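Local coordinates for inactive PncC family protein (Escherichia coli O157:H7, PDB 5KOL), which belongs to the CinA family but probably lacks nicotinamide-nucleotide (NMN) amidohydrolase activity, its own role being unknown, at residues S49-A54 against P58-A63; F65-D70 against K75-S80; I112-Y117 against A158-F163. One frame throughout, in Å; residues are numbered along the deposited sequence. Where two conformers were deposited one is given.

Contact 1 of 3, residues S49-A54 against P58-A63; sequences SALCAA and PKFYGA
This is a buried apolar contact with two aromatic rings, between the last turn of helix 46-52 and the loop that follows it on one side and the start of strand 61-67 on the other. Leu-51 and Tyr-61 form its centre. Their CA atoms are 7.5 Å apart, and their side chains cross at about a right angle. Leu-51 lies over one face of the tyrosine ring. Its CB makes a CH-pi contact, 4.1 Å from the centroid of the Tyr-61 ring and 21° off the ring normal. Leu-51 CD1 covers the far part of the same ring, 3.9 Å from Tyr-61 CE1. The CG of Tyr-61 stands anti to the backbone N (chi1 179°), which carries the ring out to the helix.

Cys-52 comes to the ring from another direction. Its SG lies at the edge, in the ring plane, 3.8 Å from Tyr-61 CE2. This is a sulfur-aromatic contact of the edge type.

The two elements belong to a beta-alpha-beta unit made of strand 36-40, helix 46-52 and strand 61-67. Leu-51 and Tyr-61 both touch Leu-36 on the first of these strands, and the Tyr-61 hydroxyl is satisfied by a hydrogen bond with a side-chain atom of that strand, Thr-38 OG1.

Phe-60 extends the apolar patch to Ala-54. Its ring is met at the edge by Leu-51 CD2, 4.2 Å from Phe-60 CE2. Ala-54 CB is also at that ring's edge, 4.4 Å from Phe-60 CZ. Tyr-61 CB sits over one face of the Phe-60 ring, offset toward its rim. Thr-57, in the connecting loop, hydrogen-bonds through OG1 to the carbonyl oxygens of Leu-51 and Ala-54. Cys-52 also packs on Phe-68 of the second subunit.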
loop_
_atom_site.group_PDB
_atom_site.type_symbol
_atom_site.label_atom_id
_atom_site.label_comp_id
_atom_site.label_asym_id
_atom_site.label_seq_id
_atom_site.Cartn_x
_atom_site.Cartn_y
_atom_site.Cartn_z
ATOM N N SER A 49 2.219 5.678 0.314
ATOM C CA SER A 49 3.594 6.126 0.529
ATOM C C SER A 49 3.664 7.634 0.718
ATOM O O SER A 49 4.465 8.126 1.529
ATOM C CB SER A 49 4.472 5.699 -0.646
ATOM O OG SER A 49 5.805 6.127 -0.445
ATOM N N ALA A 50 2.854 8.385 -0.023
ATOM C CA ALA A 50 2.838 9.832 0.145
ATOM C C ALA A 50 2.430 10.202 1.566
ATOM O O ALA A 50 3.046 11.068 2.199
ATOM C CB ALA A 50 1.885 10.459 -0.871
ATOM N N LEU A 51 1.418 9.517 2.097
ATOM C CA LEU A 51 0.914 9.798 3.438
ATOM C C LEU A 51 1.836 9.287 4.534
ATOM O O LEU A 51 1.921 9.906 5.604
ATOM C CB LEU A 51 -0.466 9.165 3.599
ATOM C CG LEU A 51 -1.493 9.822 2.666
ATOM C CD1 LEU A 51 -2.715 8.953 2.507
ATOM C CD2 LEU A 51 -1.890 11.197 3.188
ATOM N N CYS A 52 2.503 8.149 4.307
ATOM C CA CYS A 52 3.430 7.638 5.306
ATOM C C CYS A 52 4.686 8.485 5.400
ATOM O O CYS A 52 5.386 8.416 6.415
ATOM C CB CYS A 52 3.796 6.185 5.000
ATOM S SG CYS A 52 2.419 5.037 5.357
ATOM N N ALA A 53 5.005 9.249 4.357
ATOM C CA ALA A 53 6.135 10.165 4.391
ATOM C C ALA A 53 5.761 11.518 4.981
ATOM O O ALA A 53 6.645 12.350 5.204
ATOM C CB ALA A 53 6.707 10.364 2.991
ATOM N N ALA A 54 4.480 11.746 5.240
ATOM C CA ALA A 54 4.076 12.989 5.863
ATOM C C ALA A 54 4.514 13.031 7.324
ATOM O O ALA A 54 4.833 12.018 7.954
ATOM C CB ALA A 54 2.563 13.185 5.760
ATOM N N PRO A 58 1.126 8.969 12.168
ATOM C CA PRO A 58 0.328 8.106 13.053
ATOM C C PRO A 58 -0.802 8.826 13.742
ATOM O O PRO A 58 -1.701 8.158 14.259
ATOM C CB PRO A 58 1.358 7.597 14.074
ATOM C CG PRO A 58 2.674 7.860 13.467
ATOM C CD PRO A 58 2.491 9.121 12.690
ATOM N N LYS A 59 -0.784 10.159 13.770
ATOM C CA LYS A 59 -1.858 10.919 14.383
ATOM C C LYS A 59 -3.098 11.007 13.505
ATOM O O LYS A 59 -4.129 11.489 13.979
ATOM C CB LYS A 59 -1.366 12.326 14.740
ATOM C CG LYS A 59 -0.385 12.334 15.906
ATOM C CD LYS A 59 0.140 13.732 16.189
ATOM C CE LYS A 59 1.066 13.723 17.399
ATOM N NZ LYS A 59 1.846 14.996 17.560
ATOM N N PHE A 60 -3.044 10.546 12.253
ATOM C CA PHE A 60 -4.246 10.617 11.427
ATOM C C PHE A 60 -4.380 9.485 10.417
ATOM O O PHE A 60 -5.440 9.358 9.794
ATOM C CB PHE A 60 -4.316 11.960 10.684
ATOM C CG PHE A 60 -3.296 12.106 9.581
ATOM C CD1 PHE A 60 -1.996 12.469 9.868
ATOM C CD2 PHE A 60 -3.649 11.900 8.257
ATOM C CE1 PHE A 60 -1.065 12.609 8.860
ATOM C CE2 PHE A 60 -2.716 12.036 7.246
ATOM C CZ PHE A 60 -1.424 12.392 7.549
ATOM N N TYR A 61 -3.346 8.654 10.239
ATOM C CA TYR A 61 -3.371 7.647 9.177
ATOM C C TYR A 61 -2.693 6.363 9.625
ATOM O O TYR A 61 -1.541 6.391 10.062
ATOM C CB TYR A 61 -2.677 8.170 7.912
ATOM C CG TYR A 61 -2.628 7.198 6.734
ATOM C CD1 TYR A 61 -3.774 6.905 5.998
ATOM C CD2 TYR A 61 -1.421 6.619 6.329
ATOM C CE1 TYR A 61 -3.725 6.030 4.896
ATOM C CE2 TYR A 61 -1.358 5.745 5.239
ATOM C CZ TYR A 61 -2.517 5.463 4.527
ATOM O OH TYR A 61 -2.458 4.623 3.444
ATOM N N GLY A 62 -3.385 5.233 9.466
ATOM C CA GLY A 62 -2.762 3.959 9.761
ATOM C C GLY A 62 -2.915 2.899 8.686
ATOM O O GLY A 62 -1.983 2.128 8.451
ATOM N N ALA A 63 -4.063 2.861 8.013
ATOM C CA ALA A 63 -4.455 1.725 7.183
ATOM C C ALA A 63 -4.521 2.123 5.720
ATOM O O ALA A 63 -5.337 2.975 5.334
ATOM C CB ALA A 63 -5.808 1.167 7.639
#

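Contact 2 of 3, residues F65-D70 against K75-S80; sequences FVTFTD and KILSVS
The end of strand 61-67 lies beside the C-terminal end of helix 70-76, which follows it in the chain; the CA atoms of Thr-67 and Ile-76 are 7.5 Å apart. The CB atoms of Phe-65 and Thr-67 point toward residues 75-80. Ile-76 CG2 reaches the Phe-65 ring at CD1, 3.7 Å away. CG2 is anti to the backbone N of Ile-76, and CG1 is anti to the carbonyl carbon (chi1 -55°). Leu-77 CD2 meets the same ring 4.1 Å from Phe-65 CG. Both methyls approach the ring obliquely.

The chain turns after the strand, and the end of the following helix packs back on it. That strand is outermost in the sheet of its own chain. Phe-65 and Val-66 pair with an antiparallel strand of the second subunit, so the sheet continues across the dimer interface. Phe-65 also packs on Ala-102 of helix 92-106.

Thr-67 turns its methyl to the helix end, with CG2 3.9 Å from Ile-76 CB. The same methyl, Thr-67 CG2, lies 3.7 Å from Leu-77 CD1. Thr-67 OG1 sits between the backbone N and the carbonyl carbon (chi1 52°), 3.5 Å from Leu-77 CD1. This hydroxyl is buried against a methyl group and has no hydrogen-bond partner in the model.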
loop_
_atom_site.group_PDB
_atom_site.type_symbol
_atom_site.label_atom_id
_atom_site.label_comp_id
_atom_site.label_asym_id
_atom_site.label_seq_id
_atom_site.Cartn_x
_atom_site.Cartn_y
_atom_site.Cartn_z
ATOM N N PHE A 65 -4.818 0.295 1.751
ATOM C CA PHE A 65 -5.102 -0.927 1.016
ATOM C C PHE A 65 -4.658 -0.754 -0.426
ATOM O O PHE A 65 -4.903 0.296 -1.028
ATOM C CB PHE A 65 -6.597 -1.257 1.094
ATOM C CG PHE A 65 -7.096 -1.393 2.503
ATOM C CD1 PHE A 65 -6.854 -2.561 3.215
ATOM C CD2 PHE A 65 -7.773 -0.358 3.124
ATOM C CE1 PHE A 65 -7.290 -2.697 4.517
ATOM C CE2 PHE A 65 -8.224 -0.492 4.435
ATOM C CZ PHE A 65 -7.976 -1.665 5.127
ATOM N N VAL A 66 -3.972 -1.762 -0.950
ATOM C CA VAL A 66 -3.657 -1.856 -2.362
ATOM C C VAL A 66 -4.374 -3.085 -2.888
ATOM O O VAL A 66 -4.134 -4.201 -2.409
ATOM C CB VAL A 66 -2.141 -1.936 -2.611
ATOM C CG1 VAL A 66 -1.867 -2.090 -4.075
ATOM C CG2 VAL A 66 -1.446 -0.658 -2.075
ATOM N N THR A 67 -5.259 -2.886 -3.863
ATOM C CA THR A 67 -6.089 -3.976 -4.407
ATOM C C THR A 67 -5.997 -3.867 -5.923
ATOM O O THR A 67 -6.796 -3.157 -6.542
ATOM C CB THR A 67 -7.542 -3.874 -3.926
ATOM O OG1 THR A 67 -8.029 -2.564 -4.199
ATOM C CG2 THR A 67 -7.624 -4.111 -2.421
ATOM N N PHE A 68 -5.029 -4.577 -6.504
ATOM C CA PHE A 68 -4.687 -4.428 -7.912
ATOM C C PHE A 68 -5.600 -5.223 -8.837
ATOM O O PHE A 68 -5.671 -4.900 -10.028
ATOM C CB PHE A 68 -3.228 -4.860 -8.144
ATOM C CG PHE A 68 -2.608 -4.288 -9.396
ATOM C CD1 PHE A 68 -2.156 -2.966 -9.423
ATOM C CD2 PHE A 68 -2.470 -5.061 -10.536
ATOM C CE1 PHE A 68 -1.584 -2.432 -10.580
ATOM C CE2 PHE A 68 -1.900 -4.539 -11.693
ATOM C CZ PHE A 68 -1.452 -3.227 -11.719
ATOM N N THR A 69 -6.289 -6.251 -8.333
ATOM C CA THR A 69 -7.078 -7.141 -9.174
ATOM C C THR A 69 -8.555 -7.094 -8.790
ATOM O O THR A 69 -8.937 -6.565 -7.743
ATOM C CB THR A 69 -6.576 -8.590 -9.079
ATOM O OG1 THR A 69 -6.784 -9.068 -7.744
ATOM C CG2 THR A 69 -5.083 -8.680 -9.438
ATOM N N ASP A 70 -9.397 -7.680 -9.649
ATOM C CA ASP A 70 -10.822 -7.749 -9.328
ATOM C C ASP A 70 -11.044 -8.526 -8.036
ATOM O O ASP A 70 -11.820 -8.106 -7.164
ATOM C CB ASP A 70 -11.598 -8.397 -10.478
ATOM C CG ASP A 70 -11.803 -7.459 -11.659
ATOM O OD1 ASP A 70 -12.506 -7.849 -12.621
ATOM O OD2 ASP A 70 -11.281 -6.326 -11.622
ATOM N N LYS A 75 -12.446 -9.136 -2.215
ATOM C CA LYS A 75 -12.179 -9.777 -0.934
ATOM C C LYS A 75 -11.863 -8.758 0.154
ATOM O O LYS A 75 -12.354 -8.881 1.282
ATOM C CB LYS A 75 -11.027 -10.773 -1.065
ATOM C CG LYS A 75 -10.767 -11.542 0.221
ATOM C CD LYS A 75 -10.074 -12.843 -0.038
ATOM C CE LYS A 75 -10.226 -13.815 1.138
ATOM N NZ LYS A 75 -10.343 -13.105 2.444
ATOM N N ILE A 76 -11.022 -7.768 -0.159
ATOM C CA ILE A 76 -10.553 -6.831 0.857
ATOM C C ILE A 76 -11.538 -5.676 1.047
ATOM O O ILE A 76 -11.758 -5.210 2.173
ATOM C CB ILE A 76 -9.147 -6.311 0.474
ATOM C CG1 ILE A 76 -8.179 -7.475 0.243
ATOM C CG2 ILE A 76 -8.616 -5.336 1.532
ATOM C CD1 ILE A 76 -8.188 -8.520 1.332
ATOM N N LEU A 77 -12.119 -5.163 -0.033
ATOM C CA LEU A 77 -12.907 -3.936 0.055
ATOM C C LEU A 77 -14.390 -4.175 -0.186
ATOM O O LEU A 77 -15.151 -3.213 -0.307
ATOM C CB LEU A 77 -12.381 -2.895 -0.928
ATOM C CG LEU A 77 -10.908 -2.567 -0.658
ATOM C CD1 LEU A 77 -10.350 -1.716 -1.780
ATOM C CD2 LEU A 77 -10.747 -1.872 0.691
ATOM N N SER A 78 -14.811 -5.434 -0.276
ATOM C CA SER A 78 -16.228 -5.770 -0.426
ATOM C C SER A 78 -16.848 -5.071 -1.634
ATOM O O SER A 78 -18.029 -4.723 -1.617
ATOM C CB SER A 78 -17.015 -5.441 0.847
ATOM O OG SER A 78 -18.353 -5.921 0.783
ATOM N N VAL A 79 -16.049 -4.835 -2.678
ATOM C CA VAL A 79 -16.599 -4.428 -3.968
ATOM C C VAL A 79 -17.398 -5.597 -4.532
ATOM O O VAL A 79 -16.913 -6.737 -4.574
ATOM C CB VAL A 79 -15.479 -4.023 -4.936
ATOM C CG1 VAL A 79 -16.058 -3.746 -6.321
ATOM C CG2 VAL A 79 -14.683 -2.804 -4.399
ATOM N N SER A 80 -18.633 -5.338 -4.956
ATOM C CA SER A 80 -19.497 -6.432 -5.380
ATOM C C SER A 80 -19.115 -6.909 -6.778
ATOM O O SER A 80 -18.782 -6.110 -7.658
ATOM C CB SER A 80 -20.971 -6.016 -5.355
ATOM O OG SER A 80 -21.321 -5.305 -6.527
#

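Contact 3 of 3, residues I112-Y117 against A158-F163; sequences IAITGY and ALAVRF
Apolar packing is the main interaction between strand 110-116 and helix 153-171, and Ile-114 supplies the strand's side of it. The Ile-114 CA and Ala-160 CA atoms are 7.7 Å apart, and the CB of Ile-114 points toward the helix. The two branches divide the work. CG2, anti to the backbone N, faces the methyl of Ala-160, with Ile-114 CG2 and Ala-160 CB 4.4 Å apart. The longer branch has chi2 at -179°. This extended form takes Ile-114 CD1 to the helix backbone, 4.4 Å from Val-161 CA.

Contact with a polar atom is limited to van der Waals touch. Ile-114 CD1 lies 3.9 Å from Ala-160 O. No hydrogen bond joins the two segments.

The packing continues into neighbouring elements, for Ile-114 and Ala-160 both touch Phe-134 on strand 131-138. Leu-47 of helix 46-52 meets both Ile-114 and Val-161, which places helix 153-171 beside helix 46-52 on the mixed sheet.

With one isoleucine set against an alanine and helix backbone, the link between these segments is van der Waals packing, with no directional bond.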
loop_
_atom_site.group_PDB
_atom_site.type_symbol
_atom_site.label_atom_id
_atom_site.label_comp_id
_atom_site.label_asym_id
_atom_site.label_seq_id
_atom_site.Cartn_x
_atom_site.Cartn_y
_atom_site.Cartn_z
ATOM N N ILE A 112 -10.016 7.820 0.773
ATOM C CA ILE A 112 -9.703 8.167 -0.612
ATOM C C ILE A 112 -9.601 6.875 -1.401
ATOM O O ILE A 112 -8.908 5.948 -0.969
ATOM C CB ILE A 112 -8.358 8.912 -0.735
ATOM C CG1 ILE A 112 -8.301 10.147 0.158
ATOM C CG2 ILE A 112 -8.029 9.186 -2.221
ATOM C CD1 ILE A 112 -6.855 10.640 0.380
ATOM N N ALA A 113 -10.228 6.825 -2.573
ATOM C CA ALA A 113 -10.101 5.672 -3.461
ATOM C C ALA A 113 -9.606 6.103 -4.843
ATOM O O ALA A 113 -9.992 7.160 -5.350
ATOM C CB ALA A 113 -11.442 4.924 -3.563
ATOM N N ILE A 114 -8.725 5.301 -5.443
ATOM C CA ILE A 114 -8.186 5.583 -6.779
ATOM C C ILE A 114 -8.239 4.312 -7.607
ATOM O O ILE A 114 -7.677 3.284 -7.209
ATOM C CB ILE A 114 -6.735 6.102 -6.759
ATOM C CG1 ILE A 114 -6.560 7.308 -5.849
ATOM C CG2 ILE A 114 -6.284 6.470 -8.197
ATOM C CD1 ILE A 114 -5.105 7.862 -5.827
ATOM N N THR A 115 -8.877 4.380 -8.772
ATOM C CA THR A 115 -8.834 3.267 -9.716
ATOM C C THR A 115 -8.815 3.851 -11.121
ATOM O O THR A 115 -9.649 4.704 -11.442
ATOM C CB THR A 115 -10.030 2.306 -9.527
ATOM O OG1 THR A 115 -9.988 1.262 -10.519
ATOM C CG2 THR A 115 -11.386 3.051 -9.583
ATOM N N GLY A 116 -7.856 3.422 -11.946
ATOM C CA GLY A 116 -7.712 4.006 -13.271
ATOM C C GLY A 116 -6.837 3.188 -14.203
ATOM O O GLY A 116 -6.377 2.093 -13.867
ATOM N N TYR A 117 -6.624 3.752 -15.407
ATOM C CA TYR A 117 -5.718 3.220 -16.424
ATOM C C TYR A 117 -4.494 4.131 -16.527
ATOM O O TYR A 117 -4.548 5.193 -17.150
ATOM C CB TYR A 117 -6.418 3.114 -17.771
ATOM C CG TYR A 117 -7.569 2.133 -17.785
ATOM C CD1 TYR A 117 -7.341 0.757 -17.752
ATOM C CD2 TYR A 117 -8.886 2.580 -17.851
ATOM C CE1 TYR A 117 -8.400 -0.144 -17.777
ATOM C CE2 TYR A 117 -9.949 1.683 -17.875
ATOM C CZ TYR A 117 -9.699 0.329 -17.830
ATOM O OH TYR A 117 -10.761 -0.550 -17.853
ATOM N N ALA A 158 1.461 9.806 -11.067
ATOM C CA ALA A 158 1.902 10.845 -10.146
ATOM C C ALA A 158 0.859 11.940 -10.033
ATOM O O ALA A 158 0.604 12.455 -8.936
ATOM C CB ALA A 158 3.250 11.428 -10.598
ATOM N N LEU A 159 0.232 12.300 -11.155
ATOM C CA LEU A 159 -0.851 13.273 -11.102
ATOM C C LEU A 159 -2.050 12.743 -10.325
ATOM O O LEU A 159 -2.700 13.498 -9.596
ATOM C CB LEU A 159 -1.292 13.672 -12.502
ATOM C CG LEU A 159 -0.293 14.538 -13.247
ATOM C CD1 LEU A 159 -0.420 14.280 -14.735
ATOM C CD2 LEU A 159 -0.523 16.008 -12.874
ATOM N N ALA A 160 -2.365 11.451 -10.482
ATOM C CA ALA A 160 -3.498 10.883 -9.749
ATOM C C ALA A 160 -3.294 10.998 -8.246
ATOM O O ALA A 160 -4.236 11.320 -7.507
ATOM C CB ALA A 160 -3.708 9.413 -10.141
ATOM N N VAL A 161 -2.084 10.696 -7.766
ATOM C CA VAL A 161 -1.826 10.790 -6.328
ATOM C C VAL A 161 -1.989 12.238 -5.861
ATOM O O VAL A 161 -2.683 12.512 -4.875
ATOM C CB VAL A 161 -0.440 10.213 -5.969
ATOM C CG1 VAL A 161 -0.141 10.437 -4.473
ATOM C CG2 VAL A 161 -0.329 8.685 -6.312
ATOM N N ARG A 162 -1.371 13.195 -6.574
ATOM C CA ARG A 162 -1.513 14.603 -6.183
ATOM C C ARG A 162 -2.965 15.060 -6.248
ATOM O O ARG A 162 -3.435 15.795 -5.371
ATOM C CB ARG A 162 -0.653 15.510 -7.076
ATOM C CG ARG A 162 0.839 15.445 -6.764
ATOM C CD ARG A 162 1.682 16.152 -7.851
ATOM N NE ARG A 162 1.456 17.587 -7.937
ATOM C CZ ARG A 162 1.557 18.281 -9.068
ATOM N NH1 ARG A 162 1.842 17.654 -10.213
ATOM N NH2 ARG A 162 1.339 19.592 -9.065
ATOM N N PHE A 163 -3.688 14.658 -7.294
ATOM C CA PHE A 163 -5.083 15.071 -7.432
ATOM C C PHE A 163 -5.948 14.506 -6.303
ATOM O O PHE A 163 -6.804 15.204 -5.751
ATOM C CB PHE A 163 -5.631 14.618 -8.787
ATOM C CG PHE A 163 -7.075 14.945 -8.977
ATOM C CD1 PHE A 163 -7.455 16.208 -9.388
ATOM C CD2 PHE A 163 -8.063 13.991 -8.735
ATOM C CE1 PHE A 163 -8.775 16.541 -9.555
ATOM C CE2 PHE A 163 -9.399 14.315 -8.904
ATOM C CZ PHE A 163 -9.760 15.589 -9.304
#

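Overall arrangement
All three contacts are buried, but their depth differs. The centre of contact 3 lies about 6 Å from the centre of the chain, whereas the centres of contacts 1 and 2 are each about 14 Å out. Contacts 1 and 2 share strand 61-67, one at its start and the other at its end, and both touch the second subunit. Contact 3 uses an inner strand of the same sheet, and no other chain of the assembly reaches its segments. It meets contact 1 where Ala-50 packs on Val-161. Aromatic rings take part in contacts 1 and 2, but in contact 3 the side chains that touch are all aliphatic. None has a hydrogen bond across its segments.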